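Local structure of 6-phosphogluconate dehydrogenase (Pseudomonas syringae, 5U5G) at residues A[59-64]-A[147-152]; A[16-21]-A[26-31]; A[189-194]-A[219-224]. The protein binds NADP+ and (2-oxopropyl)phosphonic acid and probably acts as an NADP-dependent reductase late in fosfomycin biosynthesis. One frame throughout, in Å; residues are numbered along the deposited sequence.

Contact 1. Residues A[59-64]-A[147-152]; sequences ARVLFV and GLIRPL
Val61 presents a single methyl, CG1, to two side chains of helix 143-156 at once, and this branch carries the aliphatic part of the contact. It lies 3.9 Å from CG2 of Ile149 and 4.1 Å from CD2 of Leu152, so the two helical residues, three positions apart, meet the strand on the same methyl. With CG1 anti to the backbone N (chi1 -178°), Val61 points this branch at the helix, where it rests against both side chains. On the helix side, Ile149 uses its short branch: CG1 takes the crowded position between backbone N and carbonyl carbon (chi1 54°), which places CG2 beside the backbone N, where it reaches the strand. Beyond the contact, Ile149 also touches Ile92 of the neighbouring strand 92-95.

The aromatic contribution comes from Phe63, two residues further along the strand. Its ring is approached at the edge, near the ring plane, with CZ 4.1 Å from CB of Leu152; the leucine meets no ring face here. Leu152 is therefore held by two different parts, CD2 at the valine and CB at the phenylalanine.

No hydrogen bond links the segments. Strand 61-64 spends its backbone polarity within the Rossmann-type sheet, pairing with Gly6 on one flank and with Ile92 and Val94 on the other. The helix lies over one face, its short axis 10.9 Å from the strand axis and turned 63° from it. With only methyl, methylene and aromatic C-H groups meeting, the contact implies attachment by dispersion and desolvation, with no polar bond to fix its register.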
loop_
_atom_site.group_PDB
_atom_site.type_symbol
_atom_site.label_atom_id
_atom_site.label_comp_id
_atom_site.label_asym_id
_atom_site.label_seq_id
_atom_site.Cartn_x
_atom_site.Cartn_y
_atom_site.Cartn_z
ATOM N N ALA A 59 0.287 12.840 -38.256
ATOM C CA ALA A 59 0.318 13.298 -36.875
ATOM C C ALA A 59 1.689 13.850 -36.525
ATOM O O ALA A 59 2.716 13.231 -36.830
ATOM C CB ALA A 59 -0.077 12.163 -35.922
ATOM N N ARG A 60 1.700 15.027 -35.902
ATOM C CA ARG A 60 2.925 15.666 -35.452
ATOM C C ARG A 60 3.226 15.374 -33.986
ATOM O O ARG A 60 4.329 15.689 -33.524
ATOM C CB ARG A 60 2.841 17.187 -35.682
ATOM C CG ARG A 60 2.360 17.575 -37.095
ATOM C CD ARG A 60 3.499 17.772 -38.113
ATOM N NE ARG A 60 4.434 16.649 -38.207
ATOM C CZ ARG A 60 4.207 15.530 -38.891
ATOM N NH1 ARG A 60 3.066 15.371 -39.558
ATOM N NH2 ARG A 60 5.135 14.575 -38.914
ATOM N N VAL A 61 2.263 14.813 -33.249
ATOM C CA VAL A 61 2.467 14.286 -31.903
ATOM C C VAL A 61 2.021 12.832 -31.904
ATOM O O VAL A 61 0.922 12.520 -32.381
ATOM C CB VAL A 61 1.691 15.072 -30.832
ATOM C CG1 VAL A 61 1.998 14.495 -29.445
ATOM C CG2 VAL A 61 2.037 16.550 -30.879
ATOM N N LEU A 62 2.881 11.944 -31.390
ATOM C CA LEU A 62 2.598 10.512 -31.320
ATOM C C LEU A 62 2.808 10.001 -29.902
ATOM O O LEU A 62 3.718 10.456 -29.194
ATOM C CB LEU A 62 3.496 9.683 -32.254
ATOM C CG LEU A 62 3.815 10.127 -33.676
ATOM C CD1 LEU A 62 4.698 9.098 -34.317
ATOM C CD2 LEU A 62 2.546 10.287 -34.473
ATOM N N PHE A 63 1.974 9.048 -29.495
ATOM C CA PHE A 63 2.188 8.289 -28.271
ATOM C C PHE A 63 2.709 6.899 -28.615
ATOM O O PHE A 63 2.352 6.320 -29.647
ATOM C CB PHE A 63 0.898 8.150 -27.453
ATOM C CG PHE A 63 0.353 9.453 -26.926
ATOM C CD1 PHE A 63 0.778 9.957 -25.701
ATOM C CD2 PHE A 63 -0.615 10.153 -27.641
ATOM C CE1 PHE A 63 0.272 11.150 -25.205
ATOM C CE2 PHE A 63 -1.123 11.355 -27.160
ATOM C CZ PHE A 63 -0.677 11.854 -25.934
ATOM N N VAL A 64 3.555 6.370 -27.734
ATOM C CA VAL A 64 4.101 5.019 -27.835
ATOM C C VAL A 64 3.788 4.301 -26.530
ATOM O O VAL A 64 4.064 4.833 -25.447
ATOM C CB VAL A 64 5.623 5.027 -28.090
ATOM C CG1 VAL A 64 6.183 3.594 -28.131
ATOM C CG2 VAL A 64 5.954 5.775 -29.366
ATOM N N GLY A 147 5.276 21.457 -22.157
ATOM C CA GLY A 147 4.152 22.378 -22.149
ATOM C C GLY A 147 3.186 22.170 -23.301
ATOM O O GLY A 147 1.981 22.403 -23.157
ATOM N N LEU A 148 3.687 21.725 -24.455
ATOM C CA LEU A 148 2.807 21.550 -25.608
ATOM C C LEU A 148 1.925 20.318 -25.451
ATOM O O LEU A 148 0.751 20.336 -25.837
ATOM C CB LEU A 148 3.630 21.455 -26.892
ATOM C CG LEU A 148 4.393 22.730 -27.247
ATOM C CD1 LEU A 148 5.294 22.505 -28.448
ATOM C CD2 LEU A 148 3.406 23.849 -27.512
ATOM N N ILE A 149 2.466 19.233 -24.892
ATOM C CA ILE A 149 1.706 17.991 -24.781
ATOM C C ILE A 149 0.980 17.877 -23.450
ATOM O O ILE A 149 0.089 17.023 -23.312
ATOM C CB ILE A 149 2.612 16.759 -25.012
ATOM C CG1 ILE A 149 3.817 16.789 -24.071
ATOM C CG2 ILE A 149 3.081 16.703 -26.467
ATOM C CD1 ILE A 149 3.626 16.019 -22.792
ATOM N N ARG A 150 1.323 18.716 -22.475
ATOM C CA ARG A 150 0.638 18.726 -21.181
ATOM C C ARG A 150 -0.883 18.683 -21.285
ATOM O O ARG A 150 -1.498 17.864 -20.583
ATOM C CB ARG A 150 1.125 19.949 -20.389
ATOM C CG ARG A 150 1.202 19.738 -18.888
ATOM C CD ARG A 150 -0.170 19.683 -18.277
ATOM N NE ARG A 150 -0.151 19.344 -16.867
ATOM C CZ ARG A 150 -0.942 18.406 -16.350
ATOM N NH1 ARG A 150 -1.802 17.744 -17.128
ATOM N NH2 ARG A 150 -0.902 18.124 -15.055
ATOM N N PRO A 151 -1.554 19.501 -22.109
ATOM C CA PRO A 151 -3.020 19.391 -22.192
ATOM C C PRO A 151 -3.505 18.066 -22.760
ATOM O O PRO A 151 -4.646 17.686 -22.492
ATOM C CB PRO A 151 -3.413 20.565 -23.099
ATOM C CG PRO A 151 -2.277 21.508 -23.012
ATOM C CD PRO A 151 -1.065 20.624 -22.929
ATOM N N LEU A 152 -2.683 17.360 -23.542
ATOM C CA LEU A 152 -3.054 16.024 -24.008
ATOM C C LEU A 152 -3.043 15.010 -22.866
ATOM O O LEU A 152 -3.938 14.156 -22.777
ATOM C CB LEU A 152 -2.099 15.575 -25.113
ATOM C CG LEU A 152 -2.383 15.869 -26.592
ATOM C CD1 LEU A 152 -3.309 17.048 -26.783
ATOM C CD2 LEU A 152 -1.071 16.109 -27.313
#

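Contact 2. Residues A[16-21]-A[26-31]; sequences AICRRL and MPVHVH
Leu21 O, near the end of helix 12-23, is gripped by two donors: the backbone N of Met26 and the hydroxyl OG of Ser24. The bond from Met26 N measures 3.2 Å and is moderately bent at 152°, and the donor is tilted out of the carbonyl plane. It closes the tight connection from helix 12-23 to strand 28-31, the second half of the first beta-alpha-beta unit of the Rossmann-type nucleotide-binding fold. The geometry agrees with that topology: the short axes of helix and strand run almost antiparallel, at 163°, and come within 9.9 Å. Strand 5-8 completes the unit, lying beside strand 28-31 in the sheet.

The rest of the interface is apolar and follows the strand away from the turn. Val28 and Val30, both aimed at the helix, meet it at successive levels. Val28 uses CG2, which packs 3.9 Å from CB of Leu21, while its other methyl, CG1, is the more distant neighbour of the Cys18 sulfur. Val30 meets the same sulfur with CG1. Cys18 SG thus rests against the methyls of two valines, two residues apart on the strand, and Phe7 of strand 5-8 also touches this cysteine. Outside the pair, Phe156 of helix 143-156 packs on Leu21.

At the turn itself, Met26 doubles its backbone bond with side-chain packing. Its CB lies 3.4 Å from Leu21 O, beside the bonded N. The chain then extends, with CG anti to the backbone N (chi1 -159°), and crosses the leucine side chain obliquely to bring SD 3.9 Å from Leu21 CD2.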
loop_
_atom_site.group_PDB
_atom_site.type_symbol
_atom_site.label_atom_id
_atom_site.label_comp_id
_atom_site.label_asym_id
_atom_site.label_seq_id
_atom_site.Cartn_x
_atom_site.Cartn_y
_atom_site.Cartn_z
ATOM N N ALA A 16 -6.528 1.098 -23.831
ATOM C CA ALA A 16 -7.319 1.852 -22.857
ATOM C C ALA A 16 -7.058 3.352 -22.966
ATOM O O ALA A 16 -7.996 4.156 -22.923
ATOM C CB ALA A 16 -7.031 1.355 -21.441
ATOM N N ILE A 17 -5.795 3.755 -23.106
ATOM C CA ILE A 17 -5.501 5.170 -23.291
ATOM C C ILE A 17 -6.117 5.682 -24.595
ATOM O O ILE A 17 -6.679 6.785 -24.640
ATOM C CB ILE A 17 -3.979 5.414 -23.222
ATOM C CG1 ILE A 17 -3.472 5.030 -21.822
ATOM C CG2 ILE A 17 -3.631 6.860 -23.599
ATOM C CD1 ILE A 17 -2.006 5.285 -21.577
ATOM N N CYS A 18 -6.038 4.888 -25.673
ATOM C CA CYS A 18 -6.687 5.281 -26.924
ATOM C C CYS A 18 -8.188 5.484 -26.749
ATOM O O CYS A 18 -8.748 6.460 -27.265
ATOM C CB CYS A 18 -6.437 4.245 -28.016
ATOM S SG CYS A 18 -4.868 4.446 -28.820
ATOM N N ARG A 19 -8.863 4.565 -26.051
ATOM C CA ARG A 19 -10.296 4.737 -25.827
ATOM C C ARG A 19 -10.587 6.049 -25.112
ATOM O O ARG A 19 -11.540 6.756 -25.459
ATOM C CB ARG A 19 -10.869 3.557 -25.036
ATOM C CG ARG A 19 -11.400 2.448 -25.925
ATOM C CD ARG A 19 -10.914 1.107 -25.458
ATOM N NE ARG A 19 -11.775 0.549 -24.418
ATOM C CZ ARG A 19 -11.383 -0.405 -23.575
ATOM N NH1 ARG A 19 -10.136 -0.875 -23.643
ATOM N NH2 ARG A 19 -12.216 -0.871 -22.648
ATOM N N ARG A 20 -9.769 6.398 -24.118
ATOM C CA ARG A 20 -9.964 7.664 -23.415
ATOM C C ARG A 20 -9.769 8.855 -24.348
ATOM O O ARG A 20 -10.539 9.824 -24.303
ATOM C CB ARG A 20 -9.014 7.737 -22.221
ATOM C CG ARG A 20 -9.245 8.916 -21.309
ATOM C CD ARG A 20 -10.501 8.733 -20.484
ATOM N NE ARG A 20 -10.804 9.936 -19.723
ATOM C CZ ARG A 20 -11.784 10.036 -18.827
ATOM N NH1 ARG A 20 -12.568 8.999 -18.568
ATOM N NH2 ARG A 20 -11.974 11.184 -18.190
ATOM N N LEU A 21 -8.747 8.806 -25.208
ATOM C CA LEU A 21 -8.539 9.905 -26.149
ATOM C C LEU A 21 -9.713 10.023 -27.116
ATOM O O LEU A 21 -10.201 11.128 -27.384
ATOM C CB LEU A 21 -7.231 9.710 -26.918
ATOM C CG LEU A 21 -5.927 9.705 -26.122
ATOM C CD1 LEU A 21 -4.803 9.199 -27.009
ATOM C CD2 LEU A 21 -5.612 11.120 -25.605
ATOM N N MET A 26 -10.790 13.467 -29.525
ATOM C CA MET A 26 -9.524 13.649 -30.228
ATOM C C MET A 26 -9.485 12.746 -31.456
ATOM O O MET A 26 -9.822 11.558 -31.351
ATOM C CB MET A 26 -8.371 13.305 -29.295
ATOM C CG MET A 26 -7.046 13.888 -29.689
ATOM S SD MET A 26 -6.047 14.042 -28.203
ATOM C CE MET A 26 -7.116 15.129 -27.255
ATOM N N PRO A 27 -9.100 13.255 -32.627
ATOM C CA PRO A 27 -8.842 12.354 -33.760
ATOM C C PRO A 27 -7.561 11.575 -33.504
ATOM O O PRO A 27 -6.521 12.160 -33.198
ATOM C CB PRO A 27 -8.701 13.304 -34.954
ATOM C CG PRO A 27 -8.269 14.602 -34.354
ATOM C CD PRO A 27 -8.795 14.663 -32.948
ATOM N N VAL A 28 -7.645 10.249 -33.598
ATOM C CA VAL A 28 -6.528 9.377 -33.239
ATOM C C VAL A 28 -6.249 8.422 -34.389
ATOM O O VAL A 28 -7.139 7.683 -34.822
ATOM C CB VAL A 28 -6.797 8.576 -31.949
ATOM C CG1 VAL A 28 -5.530 7.833 -31.529
ATOM C CG2 VAL A 28 -7.306 9.481 -30.815
ATOM N N HIS A 29 -5.008 8.421 -34.863
ATOM C CA HIS A 29 -4.531 7.423 -35.811
ATOM C C HIS A 29 -3.695 6.393 -35.062
ATOM O O HIS A 29 -2.828 6.752 -34.261
ATOM C CB HIS A 29 -3.729 8.086 -36.926
ATOM C CG HIS A 29 -4.570 8.920 -37.843
ATOM N ND1 HIS A 29 -4.327 9.022 -39.194
ATOM C CD2 HIS A 29 -5.670 9.672 -37.601
ATOM C CE1 HIS A 29 -5.228 9.814 -39.744
ATOM N NE2 HIS A 29 -6.056 10.222 -38.800
ATOM N N VAL A 30 -3.968 5.120 -35.299
ATOM C CA VAL A 30 -3.415 4.065 -34.463
ATOM C C VAL A 30 -2.653 3.078 -35.328
ATOM O O VAL A 30 -3.004 2.826 -36.488
ATOM C CB VAL A 30 -4.504 3.345 -33.641
ATOM C CG1 VAL A 30 -5.147 4.324 -32.666
ATOM C CG2 VAL A 30 -5.540 2.694 -34.557
ATOM N N HIS A 31 -1.585 2.536 -34.747
ATOM C CA HIS A 31 -0.774 1.493 -35.352
ATOM C C HIS A 31 -0.407 0.452 -34.308
ATOM O O HIS A 31 -0.080 0.788 -33.164
ATOM C CB HIS A 31 0.514 2.037 -35.956
ATOM C CG HIS A 31 1.407 0.965 -36.489
ATOM N ND1 HIS A 31 1.159 0.320 -37.681
ATOM C CD2 HIS A 31 2.518 0.387 -35.973
ATOM C CE1 HIS A 31 2.094 -0.593 -37.887
ATOM N NE2 HIS A 31 2.929 -0.572 -36.865
#

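Contact 3. Residues A[189-194]-A[219-224]; sequences EVISQG and DVALGY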
loop_
_atom_site.group_PDB
_atom_site.type_symbol
_atom_site.label_atom_id
_atom_site.label_comp_id
_atom_site.label_asym_id
_atom_site.label_seq_id
_atom_site.Cartn_x
_atom_site.Cartn_y
_atom_site.Cartn_z
ATOM N N GLU A 189 -0.170 -13.119 -0.075
ATOM C CA GLU A 189 0.139 -14.020 1.030
ATOM C C GLU A 189 -0.820 -13.812 2.195
ATOM O O GLU A 189 -1.273 -14.776 2.815
ATOM C CB GLU A 189 1.584 -13.827 1.482
ATOM C CG GLU A 189 2.581 -14.437 0.520
ATOM C CD GLU A 189 3.996 -14.395 1.054
ATOM O OE1 GLU A 189 4.160 -14.299 2.291
ATOM O OE2 GLU A 189 4.940 -14.469 0.247
ATOM N N VAL A 190 -1.154 -12.559 2.492
ATOM C CA VAL A 190 -2.010 -12.280 3.636
ATOM C C VAL A 190 -3.442 -12.735 3.364
ATOM O O VAL A 190 -4.081 -13.359 4.220
ATOM C CB VAL A 190 -1.906 -10.786 3.983
ATOM C CG1 VAL A 190 -3.098 -10.316 4.776
ATOM C CG2 VAL A 190 -0.604 -10.553 4.763
ATOM N N ILE A 191 -3.956 -12.461 2.163
ATOM C CA ILE A 191 -5.285 -12.942 1.792
ATOM C C ILE A 191 -5.328 -14.463 1.837
ATOM O O ILE A 191 -6.288 -15.056 2.346
ATOM C CB ILE A 191 -5.688 -12.411 0.403
ATOM C CG1 ILE A 191 -5.832 -10.887 0.437
ATOM C CG2 ILE A 191 -6.983 -13.073 -0.054
ATOM C CD1 ILE A 191 -5.885 -10.254 -0.927
ATOM N N SER A 192 -4.281 -15.117 1.323
ATOM C CA SER A 192 -4.273 -16.577 1.269
ATOM C C SER A 192 -4.301 -17.179 2.667
ATOM O O SER A 192 -5.060 -18.119 2.937
ATOM C CB SER A 192 -3.048 -17.074 0.503
ATOM O OG SER A 192 -3.103 -16.616 -0.833
ATOM N N GLN A 193 -3.456 -16.662 3.559
ATOM C CA GLN A 193 -3.457 -17.123 4.942
ATOM C C GLN A 193 -4.822 -16.926 5.580
ATOM O O GLN A 193 -5.324 -17.818 6.275
ATOM C CB GLN A 193 -2.375 -16.385 5.740
ATOM C CG GLN A 193 -0.982 -16.777 5.307
ATOM C CD GLN A 193 0.104 -15.997 6.018
ATOM O OE1 GLN A 193 0.300 -16.146 7.234
ATOM N NE2 GLN A 193 0.832 -15.169 5.263
ATOM N N GLY A 194 -5.445 -15.766 5.338
ATOM C CA GLY A 194 -6.765 -15.513 5.890
ATOM C C GLY A 194 -7.784 -16.554 5.466
ATOM O O GLY A 194 -8.573 -17.032 6.287
ATOM N N ASP A 219 -5.677 -3.516 -3.045
ATOM C CA ASP A 219 -6.925 -3.395 -3.803
ATOM C C ASP A 219 -6.917 -4.308 -5.023
ATOM O O ASP A 219 -7.896 -5.013 -5.291
ATOM C CB ASP A 219 -7.154 -1.944 -4.232
ATOM C CG ASP A 219 -7.447 -1.021 -3.054
ATOM O OD1 ASP A 219 -7.729 -1.520 -1.937
ATOM O OD2 ASP A 219 -7.385 0.210 -3.249
ATOM N N VAL A 220 -5.809 -4.312 -5.774
ATOM C CA VAL A 220 -5.709 -5.185 -6.942
ATOM C C VAL A 220 -5.902 -6.640 -6.531
ATOM O O VAL A 220 -6.673 -7.380 -7.148
ATOM C CB VAL A 220 -4.361 -4.978 -7.658
ATOM C CG1 VAL A 220 -4.182 -6.033 -8.746
ATOM C CG2 VAL A 220 -4.292 -3.578 -8.250
ATOM N N ALA A 221 -5.202 -7.067 -5.475
ATOM C CA ALA A 221 -5.248 -8.462 -5.062
ATOM C C ALA A 221 -6.637 -8.844 -4.560
ATOM O O ALA A 221 -7.129 -9.943 -4.849
ATOM C CB ALA A 221 -4.196 -8.715 -3.985
ATOM N N LEU A 222 -7.281 -7.939 -3.815
ATOM C CA LEU A 222 -8.647 -8.174 -3.345
ATOM C C LEU A 222 -9.636 -8.206 -4.501
ATOM O O LEU A 222 -10.528 -9.058 -4.536
ATOM C CB LEU A 222 -9.064 -7.092 -2.359
ATOM C CG LEU A 222 -8.392 -7.092 -0.994
ATOM C CD1 LEU A 222 -8.653 -5.732 -0.361
ATOM C CD2 LEU A 222 -8.964 -8.206 -0.161
ATOM N N GLY A 223 -9.521 -7.255 -5.431
ATOM C CA GLY A 223 -10.376 -7.292 -6.608
ATOM C C GLY A 223 -10.246 -8.599 -7.363
ATOM O O GLY A 223 -11.239 -9.151 -7.854
ATOM N N TYR A 224 -9.017 -9.123 -7.448
ATOM C CA TYR A 224 -8.774 -10.400 -8.112
ATOM C C TYR A 224 -9.454 -11.539 -7.371
ATOM O O TYR A 224 -10.071 -12.420 -7.991
ATOM C CB TYR A 224 -7.270 -10.664 -8.213
ATOM C CG TYR A 224 -6.885 -11.856 -9.088
ATOM C CD1 TYR A 224 -6.832 -11.736 -10.477
ATOM C CD2 TYR A 224 -6.534 -13.079 -8.525
ATOM C CE1 TYR A 224 -6.462 -12.830 -11.297
ATOM C CE2 TYR A 224 -6.152 -14.166 -9.321
ATOM C CZ TYR A 224 -6.124 -14.032 -10.707
ATOM O OH TYR A 224 -5.755 -15.099 -11.499
#
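Ile191 reaches across from helix 168-196 with its CD1 methyl, which meets both Ala221 and Leu222 of helix 216-226. This is the tight part of the contact: CD1 lies 3.8 Å from CB of Ala221 and equally 3.8 Å from CD2 of Leu222. The isoleucine touches end-on because CG1 stands anti to the carbonyl carbon (chi1 -65°) and the second torsion is extended (chi2 166°), carrying CD1 clear of its own helix. Leu222 does not aim its CB at the partner helix; its branched end makes the contact, CG standing 4.0 Å from Ile191 CD1 and CD2 nearer still. Ala221, having only a methyl, lets the isoleucine come close to the helix backbone. The closest pair of CA atoms, those of Ile191 and Leu222, is 7.8 Å apart.

Away from this cluster the contact thins quickly. Just 110 Å² is buried between the segments, no hydrogen bond crosses, and Asp219 and Gly223 lie exposed on the outer side of helix 216-226. Helix 168-196 differs, for another side of it meets the second subunit: Glu189 OE1 and Gln193 NE2 both bond to Ser259 OG of the second subunit, and Glu189 OE2 takes the backbone N of Phe258 of that subunit. Within the helix, Gln193 NE2 makes a weak 3.3 Å bond to Glu189 O. Phe283 of helix 282-287 and Leu201 of helix 201-210 add further apolar cover to Ile191.

Helix 168-196 also carries Lys173, Asn177 and Glu180, and helix 216-226 carries Tyr217, all residues of the (2-oxopropyl)phosphonic acid pocket. Such packing of shorter helices on one long helix is typical of the all-helical C-terminal domain of the 3-hydroxyisobutyrate dehydrogenase family.

How the contacts relate
Contacts 1 and 2 belong to one nucleotide-binding domain and reach the same sheet, their centres 12 Å apart. They meet directly: Phe63 CE2 lies 4.3 Å from Leu21 CD1, and Leu152 CD1 is 4.3 Å from Met26 CE. Contact 2 is buried and, joining chain neighbours, includes a backbone hydrogen bond; contact 1 is only partly buried, spans 82 intervening residues and is wholly apolar. Contact 3 is separate, its centre 38 Å from that of contact 1, in the helical domain. It too is buried and apolar, but joins helix to helix, and Glu189 and Gln193 of its 189-194 segment bond to the second subunit, whereas contacts 1 and 2 touch no other chain.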